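PDB 5IFF: uncharacterized protein from Pyrococcus abyssi, which acts as a restriction DNA glycosylase, probably excising adenine from its recognition sequence, and binds nonspecific double-stranded DNA as a tetramer. Local coordinates for residues 43-51 against 170-178; 136-144 against 156-166. The protein carries 2 engineered substitutions. All coordinates share one frame; numbering follows the deposited sequence.

Contact 1 of 2, residues 43-51 against 170-178. With nucleotides of chain C.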
ATOM      1  N   LYS A  43      25.451  -5.068   4.394  1.00 65.42           N
ATOM      2  CA  LYS A  43      25.870  -3.843   5.076  1.00 64.60           C
ATOM      3  C   LYS A  43      27.397  -3.791   5.238  1.00 63.56           C
ATOM      4  O   LYS A  43      27.973  -2.729   5.401  1.00 59.96           O
ATOM      5  CB  LYS A  43      25.200  -3.722   6.445  1.00 65.47           C
ATOM      6  CG  LYS A  43      23.884  -2.985   6.389  1.00 67.27           C
ATOM      7  CD  LYS A  43      23.061  -3.202   7.625  1.00 72.29           C
ATOM      8  CE  LYS A  43      21.608  -2.695   7.385  1.00 78.31           C
ATOM      9  NZ  LYS A  43      20.705  -3.101   8.500  1.00 81.04           N
ATOM     10  N   SER A  44      28.035  -4.957   5.242  1.00 64.55           N
ATOM     11  CA  SER A  44      29.503  -5.042   5.329  1.00 64.41           C
ATOM     12  C   SER A  44      30.109  -5.233   3.937  1.00 58.76           C
ATOM     13  O   SER A  44      29.781  -6.181   3.231  1.00 62.97           O
ATOM     14  CB  SER A  44      29.901  -6.196   6.250  1.00 69.70           C
ATOM     15  OG  SER A  44      31.177  -6.675   5.909  1.00 71.16           O
ATOM     16  N   PHE A  45      30.970  -4.332   3.502  1.00 54.72           N
ATOM     17  CA  PHE A  45      31.503  -4.461   2.154  1.00 50.41           C
ATOM     18  C   PHE A  45      32.958  -4.909   2.188  1.00 53.04           C
ATOM     19  O   PHE A  45      33.704  -4.488   3.049  1.00 51.35           O
ATOM     20  CB  PHE A  45      31.305  -3.142   1.400  1.00 45.74           C
ATOM     21  CG  PHE A  45      29.850  -2.858   1.166  1.00 45.80           C
ATOM     22  CD1 PHE A  45      29.177  -3.470   0.118  1.00 46.71           C
ATOM     23  CD2 PHE A  45      29.131  -2.111   2.077  1.00 48.61           C
ATOM     24  CE1 PHE A  45      27.813  -3.275  -0.070  1.00 49.64           C
ATOM     25  CE2 PHE A  45      27.745  -1.911   1.906  1.00 50.15           C
ATOM     26  CZ  PHE A  45      27.099  -2.499   0.834  1.00 50.56           C
ATOM     27  N   PRO A  46      33.335  -5.793   1.249  1.00 53.54           N
ATOM     28  CA  PRO A  46      34.657  -6.423   1.169  1.00 55.54           C
ATOM     29  C   PRO A  46      35.717  -5.429   0.666  1.00 52.46           C
ATOM     30  O   PRO A  46      35.378  -4.299   0.282  1.00 50.02           O
ATOM     31  CB  PRO A  46      34.432  -7.553   0.166  1.00 57.26           C
ATOM     32  CG  PRO A  46      33.392  -6.944  -0.783  1.00 54.03           C
ATOM     33  CD  PRO A  46      32.454  -6.220   0.141  1.00 50.86           C
ATOM     34  N   SER A  47      36.970  -5.842   0.655  1.00 52.94           N
ATOM     35  CA  SER A  47      38.039  -4.949   0.210  1.00 52.12           C
ATOM     36  C   SER A  47      38.955  -5.594  -0.848  1.00 53.22           C
ATOM     37  O   SER A  47      40.120  -5.209  -1.000  1.00 55.64           O
ATOM     38  CB  SER A  47      38.854  -4.503   1.414  1.00 53.70           C
ATOM     39  OG  SER A  47      39.429  -5.634   2.051  1.00 60.27           O
ATOM     40  N   ASP A  48      38.411  -6.556  -1.588  1.00 48.84           N
ATOM     41  CA  ASP A  48      39.130  -7.271  -2.628  1.00 49.08           C
ATOM     42  C   ASP A  48      38.399  -7.120  -3.945  1.00 47.27           C
ATOM     43  O   ASP A  48      37.560  -6.243  -4.060  1.00 44.90           O
ATOM     44  CB  ASP A  48      39.255  -8.736  -2.264  1.00 53.98           C
ATOM     45  CG  ASP A  48      37.931  -9.324  -1.805  1.00 56.85           C
ATOM     46  OD1 ASP A  48      36.861  -8.860  -2.297  1.00 53.10           O
ATOM     47  OD2 ASP A  48      37.973 -10.225  -0.943  1.00 61.30           O
ATOM     48  N   GLU A  49      38.700  -7.998  -4.903  1.00 52.82           N
ATOM     49  CA  GLU A  49      38.072  -7.985  -6.210  1.00 56.04           C
ATOM     50  C   GLU A  49      36.527  -7.956  -6.108  1.00 49.10           C
ATOM     51  O   GLU A  49      35.897  -7.384  -6.965  1.00 47.36           O
ATOM     52  CB  GLU A  49      38.505  -9.193  -7.047  1.00 68.32           C
ATOM     53  CG  GLU A  49      38.015  -9.136  -8.506  1.00 83.19           C
ATOM     54  CD  GLU A  49      37.259 -10.391  -8.957  1.00 96.63           C
ATOM     55  OE1 GLU A  49      37.845 -11.496  -8.879  1.00107.97           O
ATOM     56  OE2 GLU A  49      36.084 -10.270  -9.397  1.00 98.11           O
ATOM     57  N   ASN A  50      35.954  -8.560  -5.063  1.00 46.38           N
ATOM     58  CA  ASN A  50      34.491  -8.636  -4.972  1.00 48.00           C
ATOM     59  C   ASN A  50      33.833  -7.266  -4.792  1.00 45.60           C
ATOM     60  O   ASN A  50      32.702  -7.100  -5.204  1.00 45.49           O
ATOM     61  CB  ASN A  50      34.050  -9.570  -3.836  1.00 48.32           C
ATOM     62  CG  ASN A  50      34.460 -11.005  -4.081  1.00 55.91           C
ATOM     63  OD1 ASN A  50      34.143 -11.584  -5.120  1.00 58.56           O
ATOM     64  ND2 ASN A  50      35.213 -11.567  -3.149  1.00 54.97           N
ATOM     65  N   LEU A  51      34.531  -6.272  -4.222  1.00 44.17           N
ATOM     66  CA  LEU A  51      33.922  -4.928  -4.087  1.00 42.41           C
ATOM     67  C   LEU A  51      33.430  -4.357  -5.418  1.00 44.17           C
ATOM     68  O   LEU A  51      32.439  -3.618  -5.466  1.00 41.65           O
ATOM     69  CB  LEU A  51      34.909  -3.906  -3.474  1.00 38.97           C
ATOM     70  CG  LEU A  51      34.274  -2.559  -3.041  1.00 41.38           C
ATOM     71  CD1 LEU A  51      33.034  -2.729  -2.152  1.00 42.11           C
ATOM     72  CD2 LEU A  51      35.343  -1.714  -2.341  1.00 41.77           C
ATOM     73  N   SER A 170      34.933   6.008   1.352  1.00 43.78           N
ATOM     74  CA  SER A 170      35.254   4.678   0.846  1.00 42.62           C
ATOM     75  C   SER A 170      34.573   3.539   1.622  1.00 43.25           C
ATOM     76  O   SER A 170      34.612   3.479   2.843  1.00 40.08           O
ATOM     77  CB  SER A 170      36.772   4.447   0.874  1.00 45.22           C
ATOM     78  OG  SER A 170      37.069   3.082   0.697  1.00 41.04           O
ATOM     79  N   LEU A 171      33.909   2.664   0.877  1.00 41.92           N
ATOM     80  CA  LEU A 171      33.207   1.523   1.495  1.00 42.68           C
ATOM     81  C   LEU A 171      34.092   0.274   1.622  1.00 46.09           C
ATOM     82  O   LEU A 171      33.728  -0.684   2.332  1.00 44.66           O
ATOM     83  CB  LEU A 171      31.972   1.199   0.692  1.00 44.81           C
ATOM     84  CG  LEU A 171      30.848   2.198   0.984  1.00 45.63           C
ATOM     85  CD1 LEU A 171      29.864   2.115  -0.099  1.00 43.21           C
ATOM     86  CD2 LEU A 171      30.253   1.843   2.359  1.00 47.91           C
ATOM     87  N   ALA A 172      35.262   0.287   0.966  1.00 45.13           N
ATOM     88  CA  ALA A 172      36.192  -0.869   1.073  1.00 46.98           C
ATOM     89  C   ALA A 172      36.439  -1.350   2.496  1.00 48.88           C
ATOM     90  O   ALA A 172      37.022  -0.632   3.296  1.00 50.13           O
ATOM     91  CB  ALA A 172      37.566  -0.530   0.424  1.00 51.90           C
ATOM     92  N   GLY A 173      36.014  -2.577   2.812  1.00 49.08           N
ATOM     93  CA  GLY A 173      36.248  -3.149   4.117  1.00 52.83           C
ATOM     94  C   GLY A 173      35.546  -2.489   5.278  1.00 53.37           C
ATOM     95  O   GLY A 173      36.011  -2.561   6.403  1.00 53.50           O
ATOM     96  N   ARG A 174      34.387  -1.911   5.003  1.00 53.54           N
ATOM     97  CA  ARG A 174      33.675  -1.064   5.953  1.00 54.16           C
ATOM     98  C   ARG A 174      32.245  -1.603   6.130  1.00 51.80           C
ATOM     99  O   ARG A 174      31.658  -2.104   5.156  1.00 49.38           O
ATOM    100  CB  ARG A 174      33.660   0.383   5.408  1.00 57.05           C
ATOM    101  CG  ARG A 174      32.994   1.377   6.297  1.00 59.15           C
ATOM    102  CD  ARG A 174      33.522   2.767   6.116  1.00 56.12           C
ATOM    103  NE  ARG A 174      32.866   3.509   5.039  1.00 49.95           N
ATOM    104  CZ  ARG A 174      31.623   3.968   5.101  1.00 46.82           C
ATOM    105  NH1 ARG A 174      30.879   3.721   6.184  1.00 46.71           N
ATOM    106  NH2 ARG A 174      31.121   4.660   4.077  1.00 43.24           N
ATOM    107  N   VAL A 175      31.668  -1.480   7.322  1.00 51.02           N
ATOM    108  CA  VAL A 175      30.221  -1.734   7.445  1.00 53.91           C
ATOM    109  C   VAL A 175      29.353  -0.443   7.462  1.00 54.40           C
ATOM    110  O   VAL A 175      29.512   0.433   8.306  1.00 56.57           O
ATOM    111  CB  VAL A 175      29.881  -2.588   8.693  1.00 84.06           C
ATOM    112  CG1 VAL A 175      30.174  -1.845   9.987  1.00 87.59           C
ATOM    113  CG2 VAL A 175      28.428  -3.012   8.651  1.00 83.60           C
ATOM    114  N   ALA A 176      28.441  -0.334   6.508  1.00 55.30           N
ATOM    115  CA  ALA A 176      27.543   0.835   6.417  1.00 55.01           C
ATOM    116  C   ALA A 176      26.819   1.128   7.753  1.00 59.63           C
ATOM    117  O   ALA A 176      26.307   0.229   8.397  1.00 61.63           O
ATOM    118  CB  ALA A 176      26.538   0.629   5.314  1.00 52.64           C
ATOM    119  N   ARG A 177      26.825   2.389   8.178  1.00 64.90           N
ATOM    120  CA  ARG A 177      26.128   2.804   9.399  1.00 70.84           C
ATOM    121  C   ARG A 177      24.608   2.745   9.177  1.00 68.75           C
ATOM    122  O   ARG A 177      24.141   2.622   8.037  1.00 66.73           O
ATOM    123  CB  ARG A 177      26.536   4.228   9.803  1.00 75.53           C
ATOM    124  CG  ARG A 177      28.034   4.505   9.816  1.00 79.06           C
ATOM    125  CD  ARG A 177      28.631   4.154  11.166  1.00 85.64           C
ATOM    126  NE  ARG A 177      30.047   4.520  11.256  1.00 87.59           N
ATOM    127  CZ  ARG A 177      30.727   4.637  12.394  1.00 90.59           C
ATOM    128  NH1 ARG A 177      30.128   4.424  13.560  1.00 92.46           N
ATOM    129  NH2 ARG A 177      32.007   4.979  12.363  1.00 92.45           N
ATOM    130  N   ARG A 178      23.849   2.836  10.266  1.00 70.85           N
ATOM    131  CA  ARG A 178      22.399   2.927  10.181  1.00 70.50           C
ATOM    132  C   ARG A 178      21.995   4.170   9.387  1.00 66.75           C
ATOM    133  O   ARG A 178      22.458   5.270   9.683  1.00 67.37           O
ATOM    134  CB  ARG A 178      21.779   2.971  11.578  1.00 77.31           C
ATOM    135  CG  ARG A 178      20.269   2.746  11.601  1.00 80.17           C
ATOM    136  CD  ARG A 178      19.762   2.691  13.031  1.00 87.50           C
ATOM    137  NE  ARG A 178      20.831   2.324  13.961  1.00 92.83           N
ATOM    138  CZ  ARG A 178      21.187   1.074  14.247  1.00 96.57           C
ATOM    139  NH1 ARG A 178      20.565   0.054  13.672  1.00 97.58           N
ATOM    140  NH2 ARG A 178      22.174   0.841  15.106  1.00 98.52           N
TER
ATOM    141  P    DA C   3      26.143  -8.557   5.612  1.00 91.04           P
ATOM    142  OP1  DA C   3      27.328  -8.703   4.748  1.00 96.09           O
ATOM    143  OP2  DA C   3      25.636  -7.214   5.979  1.00 95.33           O
ATOM    144  O5'  DA C   3      24.971  -9.372   4.902  1.00 76.35           O
ATOM    145  C5'  DA C   3      25.160 -10.735   4.612  1.00 71.26           C
ATOM    146  C4'  DA C   3      23.876 -11.342   4.131  1.00 62.99           C
ATOM    147  O4'  DA C   3      23.041 -11.678   5.281  1.00 57.72           O
ATOM    148  C3'  DA C   3      23.046 -10.444   3.222  1.00 61.11           C
ATOM    149  O3'  DA C   3      22.590 -11.218   2.113  1.00 61.15           O
ATOM    150  C2'  DA C   3      21.903  -9.979   4.146  1.00 57.67           C
ATOM    151  C1'  DA C   3      21.738 -11.200   5.059  1.00 56.07           C
ATOM    152  N9   DA C   3      21.089 -10.948   6.364  1.00 55.29           N
ATOM    153  C8   DA C   3      21.129  -9.800   7.130  1.00 55.83           C
ATOM    154  N7   DA C   3      20.447  -9.898   8.262  1.00 53.71           N
ATOM    155  C5   DA C   3      19.927 -11.199   8.234  1.00 53.42           C
ATOM    156  C6   DA C   3      19.073 -11.924   9.117  1.00 48.84           C
ATOM    157  N6   DA C   3      18.615 -11.439  10.270  1.00 49.38           N
ATOM    158  N1   DA C   3      18.771 -13.213   8.795  1.00 48.36           N
ATOM    159  C2   DA C   3      19.240 -13.714   7.654  1.00 51.31           C
ATOM    160  N3   DA C   3      20.012 -13.109   6.723  1.00 51.89           N
ATOM    161  C4   DA C   3      20.325 -11.854   7.082  1.00 53.16           C
TER
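Ala-176 N donates to Lys-43 O at 2.7 Å, and Phe-45 N reaches Arg-174 O at 2.9 Å in an almost straight bond (176°); the return bond from Arg-174 N to Phe-45 O is weak. These backbone bonds join residues 43-51 and 170-178, two loops that run side by side through a single beta bridge, Ser-44 with Val-175. Further along, Gly-173 N meets Pro-46 O at 3.1 Å, from above the carbonyl plane. Gly-173 belongs to the type II turn 171-174: its phi is positive, and a CB here would press on Ser-47 CB.

Apolar contacts fill in beside the bonds. Val-175 CG2, anti to its own backbone N, is laid against Lys-43 O at 3.3 Å. Phe-45 and Leu-171 lie alongside each other, CD2 to CD2 at 4.1 Å, while Ala-176 CB sits at the ring edge. CD2 of Leu-51 touches Ala-172 CB at 3.7 Å, where a methyl group fits closely. Leu-171 CD2 also lies over one face of the Arg-174 guanidinium, toward its rim; NE of that group donates to Ser-170 O at 2.8 Å and NH2 forms a salt bridge with Glu-180.

Phosphate binding uses main chain: Lys-43 N donates to OP2 of DA3 of chain C at 2.7 Å, with a weak bond from Ser-44 N. Since these amides recognise a phosphate rather than a base, the grip is consistent with sequence-independent DNA binding.

Contact 2 of 2, residues 136-144 against 156-166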
ATOM      1  N   PRO A 136      33.942   5.207 -18.828  1.00 38.21           N
ATOM      2  CA  PRO A 136      35.299   4.749 -18.501  1.00 44.40           C
ATOM      3  C   PRO A 136      35.474   4.596 -16.987  1.00 42.06           C
ATOM      4  O   PRO A 136      36.159   3.677 -16.574  1.00 40.37           O
ATOM      5  CB  PRO A 136      36.214   5.849 -19.082  1.00 47.68           C
ATOM      6  CG  PRO A 136      35.351   6.556 -20.131  1.00 44.93           C
ATOM      7  CD  PRO A 136      33.922   6.446 -19.628  1.00 41.65           C
ATOM      8  N   SER A 137      34.802   5.419 -16.178  1.00 37.89           N
ATOM      9  CA  SER A 137      35.018   5.317 -14.734  1.00 41.61           C
ATOM     10  C   SER A 137      34.153   4.214 -14.043  1.00 42.57           C
ATOM     11  O   SER A 137      34.207   4.036 -12.822  1.00 42.42           O
ATOM     12  CB  SER A 137      34.787   6.681 -14.093  1.00 43.78           C
ATOM     13  OG  SER A 137      33.590   7.299 -14.582  1.00 44.77           O
ATOM     14  N   GLY A 138      33.380   3.466 -14.834  1.00 40.39           N
ATOM     15  CA  GLY A 138      32.727   2.242 -14.350  1.00 39.09           C
ATOM     16  C   GLY A 138      31.203   2.323 -14.234  1.00 37.67           C
ATOM     17  O   GLY A 138      30.517   1.279 -14.065  1.00 37.25           O
ATOM     18  N   GLU A 139      30.650   3.536 -14.333  1.00 33.06           N
ATOM     19  CA  GLU A 139      29.196   3.705 -14.196  1.00 33.29           C
ATOM     20  C   GLU A 139      28.500   3.067 -15.395  1.00 35.32           C
ATOM     21  O   GLU A 139      29.049   3.093 -16.489  1.00 36.27           O
ATOM     22  CB  GLU A 139      28.781   5.191 -14.075  1.00 33.74           C
ATOM     23  CG  GLU A 139      29.191   5.882 -12.767  1.00 34.09           C
ATOM     24  CD  GLU A 139      30.628   6.454 -12.813  1.00 35.03           C
ATOM     25  OE1 GLU A 139      31.361   6.262 -13.824  1.00 33.79           O
ATOM     26  OE2 GLU A 139      31.029   7.091 -11.826  1.00 35.84           O
ATOM     27  N   PHE A 140      27.301   2.504 -15.181  1.00 29.73           N
ATOM     28  CA  PHE A 140      26.491   1.948 -16.270  1.00 35.22           C
ATOM     29  C   PHE A 140      25.267   2.819 -16.419  1.00 34.57           C
ATOM     30  O   PHE A 140      24.695   3.237 -15.418  1.00 35.19           O
ATOM     31  CB  PHE A 140      26.018   0.507 -15.967  1.00 39.32           C
ATOM     32  CG  PHE A 140      27.126  -0.513 -15.980  1.00 43.89           C
ATOM     33  CD1 PHE A 140      27.873  -0.713 -17.129  1.00 47.29           C
ATOM     34  CD2 PHE A 140      27.403  -1.294 -14.861  1.00 44.44           C
ATOM     35  CE1 PHE A 140      28.882  -1.672 -17.166  1.00 50.35           C
ATOM     36  CE2 PHE A 140      28.423  -2.242 -14.900  1.00 48.23           C
ATOM     37  CZ  PHE A 140      29.159  -2.424 -16.040  1.00 49.89           C
ATOM     38  N   ILE A 141      24.836   3.046 -17.648  1.00 33.91           N
ATOM     39  CA  ILE A 141      23.533   3.706 -17.871  1.00 36.89           C
ATOM     40  C   ILE A 141      22.703   2.709 -18.622  1.00 39.13           C
ATOM     41  O   ILE A 141      23.134   2.259 -19.685  1.00 38.83           O
ATOM     42  CB  ILE A 141      23.646   4.981 -18.690  1.00 36.44           C
ATOM     43  CG1 ILE A 141      24.444   6.034 -17.931  1.00 38.91           C
ATOM     44  CG2 ILE A 141      22.189   5.527 -19.096  1.00 33.04           C
ATOM     45  CD1 ILE A 141      25.932   6.131 -18.426  1.00 44.15           C
ATOM     46  N   GLY A 142      21.558   2.311 -18.055  1.00 38.41           N
ATOM     47  CA  GLY A 142      20.731   1.291 -18.672  1.00 37.79           C
ATOM     48  C   GLY A 142      19.292   1.786 -18.970  1.00 36.98           C
ATOM     49  O   GLY A 142      18.762   2.618 -18.242  1.00 35.91           O
ATOM     50  N   ILE A 143      18.652   1.220 -19.999  1.00 32.29           N
ATOM     51  CA  ILE A 143      17.245   1.521 -20.269  1.00 30.72           C
ATOM     52  C   ILE A 143      16.499   0.212 -20.446  1.00 32.97           C
ATOM     53  O   ILE A 143      16.920  -0.667 -21.192  1.00 34.43           O
ATOM     54  CB  ILE A 143      17.055   2.398 -21.518  1.00 33.78           C
ATOM     55  CG1 ILE A 143      18.146   3.489 -21.558  1.00 33.51           C
ATOM     56  CG2 ILE A 143      15.607   3.016 -21.563  1.00 27.72           C
ATOM     57  CD1 ILE A 143      18.433   4.027 -22.943  1.00 36.34           C
ATOM     58  N   VAL A 144      15.437   0.034 -19.691  1.00 33.20           N
ATOM     59  CA  VAL A 144      14.723  -1.245 -19.769  1.00 36.04           C
ATOM     60  C   VAL A 144      13.243  -0.936 -19.979  1.00 36.83           C
ATOM     61  O   VAL A 144      12.826   0.226 -19.852  1.00 36.36           O
ATOM     62  CB  VAL A 144      14.904  -2.065 -18.500  1.00 40.49           C
ATOM     63  CG1 VAL A 144      16.380  -2.460 -18.333  1.00 41.02           C
ATOM     64  CG2 VAL A 144      14.457  -1.229 -17.313  1.00 40.55           C
ATOM     65  N   SER A 156       9.280   2.907 -20.443  1.00 41.26           N
ATOM     66  CA  SER A 156      10.739   2.768 -20.413  1.00 35.62           C
ATOM     67  C   SER A 156      11.269   3.337 -19.114  1.00 42.00           C
ATOM     68  O   SER A 156      10.782   4.364 -18.651  1.00 45.13           O
ATOM     69  CB  SER A 156      11.394   3.472 -21.616  1.00 34.60           C
ATOM     70  OG  SER A 156      10.800   4.765 -21.729  1.00 37.44           O
ATOM     71  N   MET A 157      12.291   2.704 -18.521  1.00 38.07           N
ATOM     72  CA  MET A 157      12.865   3.257 -17.291  1.00 33.20           C
ATOM     73  C   MET A 157      14.362   3.391 -17.461  1.00 32.09           C
ATOM     74  O   MET A 157      14.986   2.513 -18.026  1.00 32.35           O
ATOM     75  CB  MET A 157      12.561   2.362 -16.078  1.00 35.45           C
ATOM     76  CG  MET A 157      11.003   2.276 -15.753  1.00 63.60           C
ATOM     77  SD  MET A 157      10.685   1.997 -14.005  1.00170.78           S
ATOM     78  CE  MET A 157      11.451   0.395 -13.794  1.00 95.79           C
ATOM     79  N   VAL A 158      14.936   4.490 -16.978  1.00 30.79           N
ATOM     80  CA  VAL A 158      16.364   4.691 -17.094  1.00 31.91           C
ATOM     81  C   VAL A 158      17.010   4.512 -15.716  1.00 34.17           C
ATOM     82  O   VAL A 158      16.456   4.980 -14.705  1.00 36.28           O
ATOM     83  CB  VAL A 158      16.699   6.100 -17.665  1.00 30.45           C
ATOM     84  CG1 VAL A 158      18.268   6.346 -17.643  1.00 31.55           C
ATOM     85  CG2 VAL A 158      16.144   6.230 -19.096  1.00 31.51           C
ATOM     86  N   TYR A 159      18.159   3.838 -15.680  1.00 31.86           N
ATOM     87  CA  TYR A 159      18.855   3.501 -14.443  1.00 33.70           C
ATOM     88  C   TYR A 159      20.267   3.980 -14.612  1.00 35.47           C
ATOM     89  O   TYR A 159      20.827   3.888 -15.727  1.00 34.90           O
ATOM     90  CB  TYR A 159      18.931   1.982 -14.178  1.00 36.51           C
ATOM     91  CG  TYR A 159      17.652   1.367 -13.682  1.00 40.72           C
ATOM     92  CD1 TYR A 159      16.612   1.108 -14.561  1.00 43.40           C
ATOM     93  CD2 TYR A 159      17.496   1.021 -12.338  1.00 39.82           C
ATOM     94  CE1 TYR A 159      15.425   0.544 -14.111  1.00 47.85           C
ATOM     95  CE2 TYR A 159      16.328   0.454 -11.882  1.00 44.58           C
ATOM     96  CZ  TYR A 159      15.302   0.213 -12.775  1.00 47.98           C
ATOM     97  OH  TYR A 159      14.145  -0.331 -12.335  1.00 49.21           O
ATOM     98  N   VAL A 160      20.866   4.464 -13.535  1.00 33.66           N
ATOM     99  CA  VAL A 160      22.346   4.571 -13.534  1.00 32.63           C
ATOM    100  C   VAL A 160      22.839   3.638 -12.418  1.00 30.87           C
ATOM    101  O   VAL A 160      22.243   3.580 -11.335  1.00 32.21           O
ATOM    102  CB  VAL A 160      22.840   6.023 -13.329  1.00 32.29           C
ATOM    103  CG1 VAL A 160      22.231   6.591 -12.076  1.00 33.31           C
ATOM    104  CG2 VAL A 160      24.363   6.079 -13.255  1.00 35.05           C
ATOM    105  N   CYS A 161      23.883   2.870 -12.696  1.00 31.93           N
ATOM    106  CA  CYS A 161      24.451   1.948 -11.721  1.00 33.42           C
ATOM    107  C   CYS A 161      25.835   2.511 -11.382  1.00 32.35           C
ATOM    108  O   CYS A 161      26.699   2.556 -12.255  1.00 30.94           O
ATOM    109  CB  CYS A 161      24.599   0.539 -12.285  1.00 34.13           C
ATOM    110  SG  CYS A 161      22.934  -0.218 -12.527  1.00 41.04           S
ATOM    111  N   ILE A 162      26.002   2.925 -10.134  1.00 30.02           N
ATOM    112  CA  ILE A 162      27.190   3.646  -9.681  1.00 29.33           C
ATOM    113  C   ILE A 162      28.063   2.696  -8.866  1.00 33.24           C
ATOM    114  O   ILE A 162      27.626   2.257  -7.826  1.00 32.17           O
ATOM    115  CB  ILE A 162      26.826   4.825  -8.792  1.00 30.66           C
ATOM    116  CG1 ILE A 162      26.011   5.886  -9.619  1.00 31.56           C
ATOM    117  CG2 ILE A 162      28.130   5.518  -8.344  1.00 29.39           C
ATOM    118  CD1 ILE A 162      25.186   6.858  -8.747  1.00 31.55           C
ATOM    119  N   PRO A 163      29.302   2.418  -9.303  1.00 33.52           N
ATOM    120  CA  PRO A 163      30.143   1.512  -8.466  1.00 35.43           C
ATOM    121  C   PRO A 163      30.361   2.039  -7.041  1.00 35.19           C
ATOM    122  O   PRO A 163      30.659   3.235  -6.859  1.00 32.97           O
ATOM    123  CB  PRO A 163      31.475   1.453  -9.222  1.00 35.34           C
ATOM    124  CG  PRO A 163      31.083   1.836 -10.697  1.00 34.33           C
ATOM    125  CD  PRO A 163      29.990   2.850 -10.532  1.00 33.46           C
ATOM    126  N   LEU A 164      30.220   1.176  -6.042  1.00 31.12           N
ATOM    127  CA  LEU A 164      30.502   1.603  -4.681  1.00 31.07           C
ATOM    128  C   LEU A 164      31.954   2.093  -4.537  1.00 34.89           C
ATOM    129  O   LEU A 164      32.290   2.808  -3.595  1.00 37.77           O
ATOM    130  CB  LEU A 164      30.280   0.478  -3.668  1.00 33.69           C
ATOM    131  CG  LEU A 164      28.801   0.121  -3.393  1.00 37.39           C
ATOM    132  CD1 LEU A 164      28.846  -0.877  -2.196  1.00 41.04           C
ATOM    133  CD2 LEU A 164      27.968   1.351  -3.084  1.00 37.38           C
ATOM    134  N   THR A 165      32.818   1.685  -5.450  1.00 33.47           N
ATOM    135  CA  THR A 165      34.219   2.100  -5.319  1.00 33.76           C
ATOM    136  C   THR A 165      34.342   3.567  -5.711  1.00 33.54           C
ATOM    137  O   THR A 165      35.422   4.136  -5.611  1.00 35.36           O
ATOM    138  CB  THR A 165      35.156   1.281  -6.202  1.00 37.23           C
ATOM    139  OG1 THR A 165      34.646   1.279  -7.533  1.00 39.58           O
ATOM    140  CG2 THR A 165      35.250  -0.135  -5.719  1.00 37.62           C
ATOM    141  N   ASN A 166      33.257   4.136  -6.258  1.00 34.32           N
ATOM    142  CA  ASN A 166      33.246   5.531  -6.723  1.00 34.68           C
ATOM    143  C   ASN A 166      32.562   6.506  -5.787  1.00 33.81           C
ATOM    144  O   ASN A 166      32.398   7.673  -6.147  1.00 34.03           O
ATOM    145  CB  ASN A 166      32.579   5.685  -8.113  1.00 34.87           C
ATOM    146  CG  ASN A 166      33.445   5.147  -9.220  1.00 37.29           C
ATOM    147  OD1 ASN A 166      34.493   4.585  -8.956  1.00 40.38           O
ATOM    148  ND2 ASN A 166      33.003   5.279 -10.442  1.00 33.32           N
TER
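The amide of Asn-166 bridges two acceptors on residues 136-144: ND2 donates to Ser-137 O at 2.9 Å and to Glu-139 OE2 at 3.0 Å. Both lie near the amide plane, but the carboxylate is met from above its own plane. In Glu-139 the bend at chi2 (86°) brings OE1 to the Ser-137 hydroxyl, which it meets on its syn lone pair, while OE2 also accepts from Tyr-184. Without the carboxylate, as with an alanine here, the Ser-137 and Tyr-184 hydroxyls would probably lose an acceptor and Asn-166 ND2 would keep just Ser-137 O of its two partners. Pro-163 CG packs on Gly-138 O at 3.5 Å, where a side chain on the glycine would collide with the ring.

Beyond this end, strands 140-144 and 156-163 pair as an antiparallel hairpin, with six backbone bonds joining Phe-140 to Cys-161, Gly-142 to Tyr-159 and Val-144 to Met-157. Branched Ile-141, Ile-143, Val-158 and Val-160 share one face, much of it packed by helix 188-201. On the other, Val-144 CG2 meets Tyr-159 CE1 at 3.8 Å. Val-158 and its backbone partner Ile-60 bind adenine in another structure of this protein; the regular ladder probably helps to hold the backbone there.

How the contacts relate
From the N terminus, the chain passes through the loop between strands 38-39 and 54-59, the first half of contact 1, and then through strand 54-59, three helices and two short strands before entering strand 121-134. Contact 2 next closes a short hairpin, its segments separated by only 11 residues. Soon afterwards residues 170-178 return to residues 43-51, so contact 1 closes a far longer loop that encloses contact 2 entirely. The centres lie about 19 Å apart, yet the contacts touch: Leu-164, at the end of the hairpin, packs against Phe-45 and Leu-171, and Thr-165 against Leu-51. The phosphate-binding loop and its partner are thereby joined to the large antiparallel sheet.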